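PDB 5YUQ: chintase from Rhizomucor miehei, which hydrolyses the beta-1,4 linkages of chitin in a tunnel-shaped active site, probably by the substrate-assisted mechanism of family 18 glycosyl hydrolases. Local coordinates for residues 197-202 against 211-216; 149-154 against 176-181; 334-339 against 363-368; 168-173 against 221-226; 237-242 against 253-258. All blocks are in the same frame, centred on the assembly; numbering follows the deposited sequence. Where two conformers were deposited one is given.

Overall arrangement
The five contacts illustrate how chemistry follows position in a family 18 barrel. Interaction 2 lies nearest the middle, its centre about 8 Å from that of the chain, and joins two neighbouring barrel strands through buried backbone bonds. Helix 211-220 packs on its outer face, and the start of that helix is the site of interaction 1, partly buried and bridged by water. Interaction 3, also buried but without a hydrogen bond across its segments, fits the C-terminal segment to helix 329-341, which in turn meets interaction 1 through Tyr-338. Interaction 4 touches interaction 2 through Phe-176 and is small, apolar and partly buried. Interaction 5, partly buried, is the farthest out, its centre about 22 Å from that of the chain, and returns to backbone bonding.

Interaction 1. Residues 197-202 against 211-216; sequences LYYSPK and GNDAVK
Asp-213 OD2 lies 3.4 Å from Tyr-199 CB, at the edge of the tyrosine ring and near its plane, and two partners hold it: Ser-210 OG, just before the helix, and water 1. That water donates to Asp-213 OD2 over 2.8 Å. It also accepts from two nitrogens, Tyr-199 N at 3.0 Å and Asn-212 ND2 at 2.9 Å, so one molecule ties the loop backbone to two side chains of the first helical turn. The other carboxylate oxygen has its own link, since water 2 donates both to Asp-213 OD1 and to Tyr-199 O. The backbone of Tyr-199 is thus joined to the carboxylate at N and O alike, through separate waters.

A direct bond adds to this network. Asn-212 N donates to Leu-197 O over 2.9 Å at 159°, using an N-H that an early helical residue cannot spend within its own helix. The side chain of Asn-212 has CG anti to the backbone N (chi1 173°), which brings the amide obliquely alongside CD1 and CE1 of Tyr-198, the two planes 53° apart. The closest approach there is Asn-212 CB to Tyr-198 CD1, 3.6 Å. Asn-212 OD1 turns instead to Tyr-338 OH of helix 329-341, fixing the rotation of the amide, and accepts a weak bond from Lys-216 NZ. The arrangement is that of a long loop brought back onto the N-terminal turn of the helix it precedes, here in the beta/alpha barrel of family 18 between strands 175-178 and 228-240.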
# COMPACT_ATOMS: atom_id res chain seq x y z
N LEU A 197 -12.57 -2.26 6.32
CA LEU A 197 -13.33 -1.38 5.44
C LEU A 197 -13.96 -0.28 6.28
O LEU A 197 -14.08 0.86 5.83
CB LEU A 197 -14.39 -2.18 4.69
CG LEU A 197 -15.25 -1.36 3.72
CD1 LEU A 197 -14.39 -0.66 2.70
CD2 LEU A 197 -16.23 -2.30 3.03
N TYR A 198 -14.34 -0.62 7.50
CA TYR A 198 -14.89 0.35 8.44
C TYR A 198 -14.21 0.29 9.80
O TYR A 198 -13.63 -0.74 10.17
CB TYR A 198 -16.39 0.12 8.65
CG TYR A 198 -17.21 0.20 7.39
CD1 TYR A 198 -17.56 1.44 6.85
CD2 TYR A 198 -17.63 -0.94 6.73
CE1 TYR A 198 -18.30 1.52 5.71
CE2 TYR A 198 -18.38 -0.86 5.58
CZ TYR A 198 -18.71 0.38 5.07
OH TYR A 198 -19.46 0.48 3.92
N TYR A 199 -14.29 1.39 10.52
CA TYR A 199 -13.85 1.48 11.91
C TYR A 199 -14.98 2.08 12.72
O TYR A 199 -15.57 3.09 12.33
CB TYR A 199 -12.61 2.36 12.06
CG TYR A 199 -12.42 2.83 13.48
CD1 TYR A 199 -11.93 1.96 14.45
CD2 TYR A 199 -12.74 4.12 13.86
CE1 TYR A 199 -11.77 2.37 15.76
CE2 TYR A 199 -12.58 4.55 15.17
CZ TYR A 199 -12.09 3.66 16.11
OH TYR A 199 -11.92 4.06 17.43
N SER A 200 -15.24 1.48 13.85
CA SER A 200 -16.25 1.99 14.75
C SER A 200 -15.61 2.56 15.99
O SER A 200 -14.83 1.97 16.61
CB SER A 200 -17.21 0.90 15.19
OG SER A 200 -17.96 1.28 16.30
N PRO A 201 -16.08 3.82 16.32
CA PRO A 201 -15.51 4.43 17.53
C PRO A 201 -15.76 3.71 18.86
O PRO A 201 -15.17 4.00 19.84
CB PRO A 201 -16.16 5.82 17.58
CG PRO A 201 -16.56 6.11 16.23
CD PRO A 201 -17.07 4.81 15.72
N LYS A 202 -16.67 2.78 18.85
CA LYS A 202 -16.98 1.95 20.01
C LYS A 202 -15.87 0.95 20.31
O LYS A 202 -15.80 0.40 21.41
CB LYS A 202 -18.32 1.24 19.82
CG LYS A 202 -19.53 2.19 19.94
CD LYS A 202 -20.76 1.65 19.21
CE LYS A 202 -21.44 0.53 19.97
NZ LYS A 202 -22.05 1.01 21.25
N GLY A 211 -10.64 1.85 5.37
CA GLY A 211 -10.82 2.29 4.00
C GLY A 211 -11.82 3.43 3.93
O GLY A 211 -11.56 4.46 3.31
N ASN A 212 -12.96 3.25 4.58
CA ASN A 212 -13.99 4.27 4.59
C ASN A 212 -13.53 5.58 5.22
O ASN A 212 -13.73 6.65 4.65
CB ASN A 212 -15.25 3.75 5.31
CG ASN A 212 -16.30 4.84 5.50
OD1 ASN A 212 -16.84 5.37 4.52
ND2 ASN A 212 -16.60 5.15 6.75
N ASP A 213 -12.91 5.51 6.39
CA ASP A 213 -12.45 6.72 7.07
C ASP A 213 -11.39 7.44 6.25
O ASP A 213 -11.37 8.67 6.17
CB ASP A 213 -11.92 6.39 8.46
CG ASP A 213 -13.01 5.96 9.41
OD1 ASP A 213 -13.76 6.82 9.90
OD2 ASP A 213 -13.11 4.74 9.68
N ALA A 214 -10.51 6.66 5.62
CA ALA A 214 -9.46 7.24 4.79
C ALA A 214 -10.04 7.96 3.58
O ALA A 214 -9.65 9.09 3.27
CB ALA A 214 -8.49 6.14 4.34
N VAL A 215 -10.97 7.30 2.88
CA VAL A 215 -11.61 7.90 1.72
C VAL A 215 -12.31 9.18 2.13
O VAL A 215 -12.16 10.21 1.47
CB VAL A 215 -12.60 6.91 1.08
CG1 VAL A 215 -13.57 7.62 0.15
CG2 VAL A 215 -11.84 5.83 0.33
N LYS A 216 -13.03 9.14 3.24
CA LYS A 216 -13.75 10.33 3.70
C LYS A 216 -12.78 11.44 4.05
O LYS A 216 -13.04 12.61 3.75
CB LYS A 216 -14.65 10.03 4.90
CG LYS A 216 -15.79 9.06 4.60
CD LYS A 216 -16.59 9.47 3.40
CE LYS A 216 -17.70 8.47 3.11
NZ LYS A 216 -18.47 8.17 4.35
O HOH W 1 -15.63 3.72 9.10
O HOH W 2 -15.36 5.87 11.88

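Interaction 2. Residues 149-154 against 176-181; sequences VPTAPF and FYIMAY
Two neighbouring parallel strands of the family 18 beta/alpha barrel meet here, 144-149 at its last residue and 175-178 beside it. Val-149 is bridged to Ile-178 and bonds to the residues flanking it, as a parallel pair requires. Val-149 N donates to Tyr-177 O over 2.8 Å, and in the return bond Met-179 N donates to Val-149 O at 2.9 Å, both close to straight.

Val-149 and Ile-178 project from the same face of the sheet, with Val-149 CG2 3.9 Å from Ile-178 CG1. Helix 211-220 lies over that face: Trp-218 touches Val-149 and Ala-214 touches Ile-178. The other valine branch, CG1, sits anti to the carbonyl carbon (chi1 -53°) and points along the strand to the edge of the Phe-176 ring, 4.2 Å from its CD2. Beyond the bridge the chains diverge into the loops that follow the strands. Met-179 and Ala-180 each centre an inverse gamma turn, while Thr-151 keeps contact through its methyl rather than its hydroxyl. That methyl, Thr-151 CG2, rests 4.0 Å from Ala-180 CA and 3.7 Å from Met-179 O.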
# COMPACT_ATOMS: atom_id res chain seq x y z
N VAL A 149 -0.57 6.78 -0.98
CA VAL A 149 -0.76 7.68 0.15
C VAL A 149 -1.23 6.96 1.41
O VAL A 149 -1.84 5.90 1.33
CB VAL A 149 -1.76 8.79 -0.21
CG1 VAL A 149 -1.36 9.49 -1.50
CG2 VAL A 149 -3.16 8.21 -0.36
N PRO A 150 -0.95 7.54 2.59
CA PRO A 150 -1.45 6.97 3.84
C PRO A 150 -2.94 7.20 4.03
O PRO A 150 -3.59 7.80 3.17
CB PRO A 150 -0.64 7.73 4.92
CG PRO A 150 -0.30 9.04 4.26
CD PRO A 150 -0.08 8.71 2.80
N THR A 151 -3.48 6.74 5.15
CA THR A 151 -4.93 6.75 5.37
C THR A 151 -5.47 8.12 5.80
O THR A 151 -6.67 8.28 6.03
CB THR A 151 -5.32 5.68 6.39
OG1 THR A 151 -4.42 5.75 7.50
CG2 THR A 151 -5.22 4.29 5.76
N ALA A 152 -4.59 9.11 5.90
CA ALA A 152 -5.01 10.48 6.12
C ALA A 152 -4.17 11.38 5.24
O ALA A 152 -3.03 11.03 4.91
CB ALA A 152 -4.84 10.87 7.59
N PRO A 153 -4.72 12.54 4.90
CA PRO A 153 -3.96 13.45 4.04
C PRO A 153 -2.54 13.78 4.49
O PRO A 153 -2.30 13.82 5.66
CB PRO A 153 -4.84 14.72 3.98
CG PRO A 153 -6.19 14.25 4.19
CD PRO A 153 -6.09 12.96 5.06
N PHE A 154 -1.66 14.07 3.55
CA PHE A 154 -0.26 14.36 3.85
C PHE A 154 -0.08 15.36 4.98
O PHE A 154 -0.84 16.32 5.10
CB PHE A 154 0.42 14.94 2.62
CG PHE A 154 0.47 14.01 1.44
CD1 PHE A 154 0.96 12.72 1.57
CD2 PHE A 154 0.03 14.44 0.20
CE1 PHE A 154 1.01 11.87 0.47
CE2 PHE A 154 0.08 13.60 -0.90
CZ PHE A 154 0.57 12.32 -0.77
N PHE A 176 -4.68 9.11 -6.47
CA PHE A 176 -4.10 8.97 -5.15
C PHE A 176 -4.47 7.58 -4.67
O PHE A 176 -5.66 7.28 -4.46
CB PHE A 176 -4.68 10.03 -4.21
CG PHE A 176 -4.36 11.45 -4.62
CD1 PHE A 176 -5.00 12.04 -5.70
CD2 PHE A 176 -3.41 12.19 -3.92
CE1 PHE A 176 -4.70 13.34 -6.08
CE2 PHE A 176 -3.11 13.50 -4.29
CZ PHE A 176 -3.76 14.08 -5.37
N TYR A 177 -3.47 6.72 -4.53
CA TYR A 177 -3.72 5.32 -4.19
C TYR A 177 -3.65 5.15 -2.68
O TYR A 177 -2.56 5.15 -2.11
CB TYR A 177 -2.65 4.42 -4.82
CG TYR A 177 -2.65 4.32 -6.34
CD1 TYR A 177 -3.52 5.07 -7.13
CD2 TYR A 177 -1.76 3.47 -6.99
CE1 TYR A 177 -3.51 4.97 -8.51
CE2 TYR A 177 -1.74 3.37 -8.37
CZ TYR A 177 -2.62 4.11 -9.12
OH TYR A 177 -2.59 4.00 -10.49
N ILE A 178 -4.80 5.00 -2.03
CA ILE A 178 -4.85 4.91 -0.57
C ILE A 178 -4.39 3.55 -0.06
O ILE A 178 -4.98 2.51 -0.39
CB ILE A 178 -6.26 5.19 -0.03
CG1 ILE A 178 -6.70 6.60 -0.43
CG2 ILE A 178 -6.29 5.06 1.48
CD1 ILE A 178 -8.15 6.90 -0.09
N MET A 179 -3.36 3.55 0.78
CA MET A 179 -2.84 2.31 1.33
C MET A 179 -3.63 1.91 2.56
O MET A 179 -3.16 2.02 3.69
CB MET A 179 -1.35 2.44 1.61
CG MET A 179 -0.54 2.62 0.33
SD MET A 179 1.22 2.88 0.60
CE MET A 179 1.52 1.77 1.98
N ALA A 180 -4.86 1.47 2.33
CA ALA A 180 -5.75 1.06 3.42
C ALA A 180 -5.45 -0.36 3.86
O ALA A 180 -6.30 -1.24 3.80
CB ALA A 180 -7.19 1.17 2.97
N TYR A 181 -4.22 -0.57 4.29
CA TYR A 181 -3.79 -1.85 4.80
C TYR A 181 -2.63 -1.57 5.75
O TYR A 181 -2.20 -0.42 5.86
CB TYR A 181 -3.42 -2.81 3.66
CG TYR A 181 -2.65 -2.22 2.49
CD1 TYR A 181 -1.33 -1.86 2.62
CD2 TYR A 181 -3.24 -2.11 1.24
CE1 TYR A 181 -0.61 -1.34 1.55
CE2 TYR A 181 -2.54 -1.61 0.15
CZ TYR A 181 -1.22 -1.23 0.31
OH TYR A 181 -0.50 -0.74 -0.75

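Interaction 3. Residues 334-339 against 363-368; sequences DKVDYA and NALQDI
Val-336 drives both of its methyls into the C-terminal segment, and this is the tight part of the contact. CG1, anti to the backbone N (chi1 168°), presses against the 3-10 turn, 3.7 Å from Ile-368 N and 3.9 Å from Asp-367 CB. CG2 crosses to the leucine side chain and meets Leu-365 CD2 at 3.7 Å. One turn further along helix 329-341, Ala-339 CB touches Ile-368 CD1 at 4.0 Å. Barrel residues continue this apolar layer inward: Leu-365 packs on Val-232 and Leu-349, and Ile-368 on Leu-4 and Val-347.

The outer rim is looser and polar. Asp-337 and Asp-367 reach toward one another, yet Asp-337 OD1 stays 4.9 Å from Asp-367 OD2. Gln-333 NE2 bonds both of these oxygens, so a single amide mediates between two probably like-charged groups. Lys-340 NZ binds Asp-367 O and so ties the 3-10 turn to the helix from outside the two segments.

No hydrogen bond joins the segments themselves. Their attachment therefore rests on van der Waals packing, chiefly of the two Val-336 methyls, with Ala-339 adding a third, while the neighbouring polar residues tie the exposed margin.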
# COMPACT_ATOMS: atom_id res chain seq x y z
N ASP A 334 -16.46 -6.78 -0.98
CA ASP A 334 -17.11 -5.73 -0.20
C ASP A 334 -16.40 -4.39 -0.34
O ASP A 334 -17.04 -3.34 -0.38
CB ASP A 334 -17.20 -6.16 1.27
CG ASP A 334 -18.16 -7.29 1.48
OD1 ASP A 334 -19.00 -7.55 0.59
OD2 ASP A 334 -18.09 -7.94 2.55
N LYS A 335 -15.08 -4.44 -0.44
CA LYS A 335 -14.28 -3.25 -0.70
C LYS A 335 -14.59 -2.68 -2.09
O LYS A 335 -14.69 -1.47 -2.25
CB LYS A 335 -12.79 -3.56 -0.55
CG LYS A 335 -12.35 -3.71 0.90
CD LYS A 335 -10.97 -4.35 1.01
CE LYS A 335 -10.42 -4.26 2.43
NZ LYS A 335 -11.06 -5.23 3.39
N VAL A 336 -14.74 -3.56 -3.07
CA VAL A 336 -15.07 -3.13 -4.43
C VAL A 336 -16.46 -2.49 -4.46
O VAL A 336 -16.64 -1.43 -5.07
CB VAL A 336 -15.00 -4.29 -5.43
CG1 VAL A 336 -15.64 -3.90 -6.76
CG2 VAL A 336 -13.55 -4.71 -5.64
N ASP A 337 -17.42 -3.11 -3.78
CA ASP A 337 -18.77 -2.58 -3.71
C ASP A 337 -18.74 -1.17 -3.11
O ASP A 337 -19.41 -0.25 -3.60
CB ASP A 337 -19.69 -3.48 -2.86
CG ASP A 337 -19.90 -4.86 -3.47
OD1 ASP A 337 -19.75 -5.04 -4.69
OD2 ASP A 337 -20.23 -5.79 -2.70
N TYR A 338 -17.96 -1.01 -2.05
CA TYR A 338 -17.78 0.29 -1.42
C TYR A 338 -17.17 1.30 -2.39
O TYR A 338 -17.64 2.45 -2.49
CB TYR A 338 -16.90 0.16 -0.18
CG TYR A 338 -16.60 1.50 0.43
CD1 TYR A 338 -17.47 2.08 1.34
CD2 TYR A 338 -15.44 2.20 0.09
CE1 TYR A 338 -17.20 3.33 1.90
CE2 TYR A 338 -15.17 3.44 0.64
CZ TYR A 338 -16.05 4.00 1.54
OH TYR A 338 -15.77 5.24 2.08
N ALA A 339 -16.12 0.90 -3.08
CA ALA A 339 -15.43 1.79 -4.00
C ALA A 339 -16.37 2.27 -5.10
O ALA A 339 -16.35 3.44 -5.47
CB ALA A 339 -14.21 1.11 -4.59
N ASN A 363 -9.66 -12.12 -9.17
CA ASN A 363 -11.01 -12.29 -9.67
C ASN A 363 -12.02 -11.53 -8.82
O ASN A 363 -12.99 -11.00 -9.34
CB ASN A 363 -11.39 -13.78 -9.72
CG ASN A 363 -10.69 -14.51 -10.84
OD1 ASN A 363 -10.15 -13.88 -11.75
ND2 ASN A 363 -10.73 -15.83 -10.80
N ALA A 364 -11.79 -11.49 -7.52
CA ALA A 364 -12.67 -10.78 -6.59
C ALA A 364 -12.71 -9.28 -6.84
O ALA A 364 -13.60 -8.58 -6.34
CB ALA A 364 -12.26 -11.07 -5.15
N LEU A 365 -11.75 -8.77 -7.59
CA LEU A 365 -11.69 -7.34 -7.84
C LEU A 365 -12.33 -6.94 -9.16
O LEU A 365 -12.47 -5.75 -9.42
CB LEU A 365 -10.24 -6.85 -7.81
CG LEU A 365 -9.49 -7.03 -6.50
CD1 LEU A 365 -8.07 -6.46 -6.59
CD2 LEU A 365 -10.26 -6.38 -5.36
N GLN A 366 -12.73 -7.91 -9.98
CA GLN A 366 -13.11 -7.57 -11.36
C GLN A 366 -14.29 -6.62 -11.52
O GLN A 366 -14.36 -5.92 -12.52
CB GLN A 366 -13.32 -8.84 -12.20
CG GLN A 366 -12.04 -9.65 -12.32
CD GLN A 366 -10.92 -8.85 -12.95
OE1 GLN A 366 -11.03 -8.39 -14.09
NE2 GLN A 366 -9.82 -8.68 -12.22
N ASP A 367 -15.19 -6.56 -10.55
CA ASP A 367 -16.34 -5.67 -10.69
C ASP A 367 -15.96 -4.19 -10.77
O ASP A 367 -16.77 -3.37 -11.17
CB ASP A 367 -17.37 -5.89 -9.58
CG ASP A 367 -18.14 -7.19 -9.74
OD1 ASP A 367 -18.08 -7.78 -10.84
OD2 ASP A 367 -18.79 -7.61 -8.77
N ILE A 368 -14.73 -3.85 -10.38
CA ILE A 368 -14.29 -2.46 -10.47
C ILE A 368 -14.06 -2.05 -11.92
O ILE A 368 -14.12 -0.86 -12.23
CB ILE A 368 -13.00 -2.21 -9.64
CG1 ILE A 368 -12.82 -0.71 -9.34
CG2 ILE A 368 -11.78 -2.72 -10.37
CD1 ILE A 368 -13.86 -0.14 -8.40

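Interaction 4. Residues 168-173 against 221-226; sequences NWASTV and AGIPAE
Ala-170 CB is the bump of this contact, a single methyl pushed into the bend of the chain at 222-224. Pro-224 CD forms one wall, 3.8 Å away. Ile-223 CD1 forms another at 4.2 Å, and Gly-222 O closes the rim at 4.3 Å. The shape is complementary in both directions, because the end of the isoleucine is itself a bump: its CD1 fits between neighbouring beta carbons of the short helix, with Trp-169 CB also 4.2 Å away. Two successive turns of the side chain (chi1 -53°, chi2 -53°) fold CD1 back toward the helix, although the bond to CB itself does not point at it.

The hollow owes its form to the end of helix 211-220. Gly-222 stops that helix in a Schellman motif, with a positive phi of 123° that turns the chain out toward strand 228-240 and sets Ile-223 and Pro-224 side by side against the facing helix. In the family 18 barrel this places an alpha-to-beta loop against the short helix that precedes strand 175-178. Phe-176 of that strand touches both Trp-169 and Ile-223, and the indole of Trp-169 turns from the loop to meet the Phe-154 ring.

The bump is carried on a weakly bonded helix, tightened by a side chain: Thr-172 OG1 donates in the carbonyl plane to Asn-168 O over 2.7 Å. Trp-169 O receives Val-173 N at 3.0 Å and Thr-172 N at 3.3 Å, and Ala-170 O is bound by Gln-227 NE2, at the end of the same loop.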
# COMPACT_ATOMS: atom_id res chain seq x y z
N ASN A 168 -4.02 22.50 -6.14
CA ASN A 168 -3.12 22.05 -7.19
C ASN A 168 -2.75 20.58 -7.05
O ASN A 168 -2.22 19.99 -7.98
CB ASN A 168 -1.87 22.92 -7.23
CG ASN A 168 -2.14 24.27 -7.87
OD1 ASN A 168 -2.02 24.42 -9.08
ND2 ASN A 168 -2.52 25.25 -7.05
N TRP A 169 -3.03 19.99 -5.90
CA TRP A 169 -2.84 18.54 -5.78
C TRP A 169 -3.76 17.83 -6.76
O TRP A 169 -3.30 17.06 -7.60
CB TRP A 169 -3.10 18.07 -4.34
CG TRP A 169 -1.88 18.13 -3.48
CD1 TRP A 169 -1.62 19.02 -2.47
CD2 TRP A 169 -0.75 17.26 -3.55
NE1 TRP A 169 -0.39 18.75 -1.91
CE2 TRP A 169 0.17 17.67 -2.55
CE3 TRP A 169 -0.41 16.17 -4.36
CZ2 TRP A 169 1.39 17.03 -2.35
CZ3 TRP A 169 0.80 15.52 -4.15
CH2 TRP A 169 1.69 15.96 -3.16
N ALA A 170 -5.05 18.11 -6.67
CA ALA A 170 -6.02 17.44 -7.52
C ALA A 170 -5.84 17.82 -8.99
O ALA A 170 -6.09 17.00 -9.87
CB ALA A 170 -7.44 17.75 -7.05
N SER A 171 -5.40 19.04 -9.26
CA SER A 171 -5.26 19.44 -10.66
C SER A 171 -3.97 18.96 -11.33
O SER A 171 -3.83 19.06 -12.55
CB SER A 171 -5.41 20.96 -10.82
OG SER A 171 -4.32 21.64 -10.24
N THR A 172 -3.05 18.41 -10.55
CA THR A 172 -1.75 18.01 -11.08
C THR A 172 -1.61 16.51 -11.10
O THR A 172 -1.10 15.94 -12.07
CB THR A 172 -0.59 18.59 -10.25
OG1 THR A 172 -0.72 20.02 -10.20
CG2 THR A 172 0.75 18.24 -10.87
N VAL A 173 -2.06 15.87 -10.03
CA VAL A 173 -1.87 14.43 -9.85
C VAL A 173 -3.09 13.67 -10.34
O VAL A 173 -4.22 14.03 -10.02
CB VAL A 173 -1.59 14.11 -8.36
CG1 VAL A 173 -1.54 12.59 -8.13
CG2 VAL A 173 -0.30 14.77 -7.91
N ALA A 221 -10.52 16.74 2.54
CA ALA A 221 -9.37 17.62 2.37
C ALA A 221 -9.22 18.14 0.94
O ALA A 221 -8.32 18.94 0.67
CB ALA A 221 -8.09 16.93 2.82
N GLY A 222 -10.07 17.69 0.03
CA GLY A 222 -10.15 18.29 -1.29
C GLY A 222 -9.94 17.39 -2.50
O GLY A 222 -10.06 17.84 -3.63
N ILE A 223 -9.63 16.12 -2.29
CA ILE A 223 -9.43 15.26 -3.46
C ILE A 223 -10.77 14.67 -3.89
O ILE A 223 -11.44 14.01 -3.10
CB ILE A 223 -8.44 14.12 -3.18
CG1 ILE A 223 -7.12 14.68 -2.62
CG2 ILE A 223 -8.21 13.32 -4.45
CD1 ILE A 223 -6.48 15.79 -3.47
N PRO A 224 -11.18 14.92 -5.15
CA PRO A 224 -12.45 14.33 -5.60
C PRO A 224 -12.40 12.81 -5.57
O PRO A 224 -11.33 12.22 -5.80
CB PRO A 224 -12.57 14.83 -7.04
CG PRO A 224 -11.74 16.10 -7.07
CD PRO A 224 -10.57 15.78 -6.18
N ALA A 225 -13.53 12.19 -5.28
CA ALA A 225 -13.58 10.74 -5.13
C ALA A 225 -13.05 10.00 -6.35
O ALA A 225 -12.41 8.94 -6.22
CB ALA A 225 -15.01 10.29 -4.82
N GLU A 226 -13.30 10.54 -7.54
CA GLU A 226 -12.91 9.86 -8.76
C GLU A 226 -11.39 9.80 -8.93
O GLU A 226 -10.88 9.04 -9.76
CB GLU A 226 -13.58 10.50 -9.98
CG GLU A 226 -13.20 11.94 -10.21
CD GLU A 226 -14.03 12.57 -11.32
OE1 GLU A 226 -13.54 12.60 -12.47
OE2 GLU A 226 -15.16 13.03 -11.04

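Interaction 5. Residues 237-242 against 253-258; sequences RVSKTL and VPISQS
Lys-240 O accepts from Ser-256 N at 2.8 Å (164°), the shorter of two backbone bonds that flank a single bridge between Thr-241 and Ile-255. In the other, Leu-242 N donates to Pro-254 O over 3.0 Å, nearly straight. The touching parts run 97° apart, so the bonding stops after this one bridge. Water 3 extends it on one side, accepting from Lys-240 N and donating to Ser-256 O.

In the packing, Leu-242 lies across the backbone of 254-256, its CD2 3.6 Å from Ser-256 N, and its CD1 meets Pro-254 CB at 3.9 Å. Thr-241 CG2 packs on Val-253 CG2, 3.7 Å apart, while Ile-255 CG2 touches Ser-239 CB at 3.9 Å. Thr-241 OG1 is bonded outside the two segments, to Glu-243 O and Ser-321 OG.

Strand 228-240 here leaves the barrel and pairs with antiparallel strands, consistent with the alpha+beta insertion of many family 18 chitinases. Direct polar bonding between the segments is all backbone, so the crossing depends on main-chain geometry, with aliphatic groups filling in around it.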
# COMPACT_ATOMS: atom_id res chain seq x y z
N ARG A 237 -2.20 -10.42 8.23
CA ARG A 237 -1.15 -10.30 9.24
C ARG A 237 -1.52 -11.08 10.48
O ARG A 237 -2.68 -11.08 10.89
CB ARG A 237 -0.92 -8.83 9.60
CG ARG A 237 -0.05 -8.63 10.85
CD ARG A 237 0.49 -7.21 10.96
NE ARG A 237 1.33 -6.88 9.81
CZ ARG A 237 0.90 -6.22 8.75
NH1 ARG A 237 -0.35 -5.78 8.70
NH2 ARG A 237 1.73 -5.99 7.74
N VAL A 238 -0.54 -11.75 11.07
CA VAL A 238 -0.75 -12.40 12.35
C VAL A 238 -0.32 -11.50 13.51
O VAL A 238 0.64 -10.75 13.41
CB VAL A 238 -0.05 -13.78 12.45
CG1 VAL A 238 -0.70 -14.77 11.50
CG2 VAL A 238 1.44 -13.65 12.19
N SER A 239 -1.09 -11.57 14.59
CA SER A 239 -0.71 -10.97 15.86
C SER A 239 -0.78 -12.07 16.90
O SER A 239 -1.44 -13.09 16.71
CB SER A 239 -1.69 -9.86 16.24
OG SER A 239 -1.64 -8.79 15.31
N LYS A 240 -0.09 -11.87 18.01
CA LYS A 240 -0.14 -12.82 19.11
C LYS A 240 -1.12 -12.32 20.16
O LYS A 240 -0.90 -11.26 20.75
CB LYS A 240 1.23 -12.97 19.74
CG LYS A 240 1.26 -14.04 20.84
CD LYS A 240 2.61 -14.12 21.50
CE LYS A 240 2.65 -15.31 22.45
NZ LYS A 240 3.95 -15.41 23.15
N THR A 241 -2.21 -13.05 20.38
CA THR A 241 -3.17 -12.66 21.40
C THR A 241 -2.67 -13.08 22.78
O THR A 241 -1.94 -14.07 22.92
CB THR A 241 -4.57 -13.24 21.15
OG1 THR A 241 -4.55 -14.66 21.35
CG2 THR A 241 -5.00 -12.95 19.72
N LEU A 242 -3.05 -12.32 23.81
CA LEU A 242 -2.64 -12.64 25.17
C LEU A 242 -3.47 -13.78 25.74
O LEU A 242 -2.99 -14.53 26.58
CB LEU A 242 -2.75 -11.41 26.07
CG LEU A 242 -1.89 -10.22 25.67
CD1 LEU A 242 -2.02 -9.09 26.69
CD2 LEU A 242 -0.44 -10.66 25.53
N VAL A 253 -9.22 -8.21 20.65
CA VAL A 253 -8.73 -8.69 21.94
C VAL A 253 -7.31 -8.22 22.19
O VAL A 253 -6.59 -7.88 21.25
CB VAL A 253 -8.78 -10.23 21.99
CG1 VAL A 253 -10.20 -10.72 21.79
CG2 VAL A 253 -7.84 -10.83 20.94
N PRO A 254 -6.89 -8.19 23.46
CA PRO A 254 -5.53 -7.71 23.75
C PRO A 254 -4.46 -8.57 23.09
O PRO A 254 -4.58 -9.80 23.03
CB PRO A 254 -5.46 -7.82 25.27
CG PRO A 254 -6.87 -7.63 25.71
CD PRO A 254 -7.68 -8.37 24.69
N ILE A 255 -3.42 -7.92 22.56
CA ILE A 255 -2.31 -8.62 21.92
C ILE A 255 -0.98 -8.34 22.60
O ILE A 255 -0.85 -7.38 23.37
CB ILE A 255 -2.17 -8.24 20.44
CG1 ILE A 255 -2.04 -6.72 20.27
CG2 ILE A 255 -3.35 -8.78 19.63
CD1 ILE A 255 -1.57 -6.31 18.88
N SER A 256 0.00 -9.18 22.33
CA SER A 256 1.36 -8.90 22.77
C SER A 256 1.90 -7.74 21.95
O SER A 256 1.77 -7.72 20.72
CB SER A 256 2.26 -10.12 22.59
OG SER A 256 3.62 -9.75 22.74
N GLN A 257 2.51 -6.77 22.63
CA GLN A 257 3.16 -5.66 21.94
C GLN A 257 4.68 -5.78 22.04
O GLN A 257 5.40 -4.89 21.62
CB GLN A 257 2.70 -4.32 22.51
CG GLN A 257 1.21 -4.05 22.36
CD GLN A 257 0.85 -2.64 22.79
OE1 GLN A 257 0.59 -2.38 23.97
NE2 GLN A 257 0.85 -1.71 21.84
N SER A 258 5.15 -6.90 22.59
CA SER A 258 6.57 -7.05 22.91
C SER A 258 7.44 -7.13 21.66
O SER A 258 8.52 -6.54 21.61
CB SER A 258 6.81 -8.27 23.80
OG SER A 258 6.67 -9.48 23.07
O HOH W 3 1.06 -9.12 18.37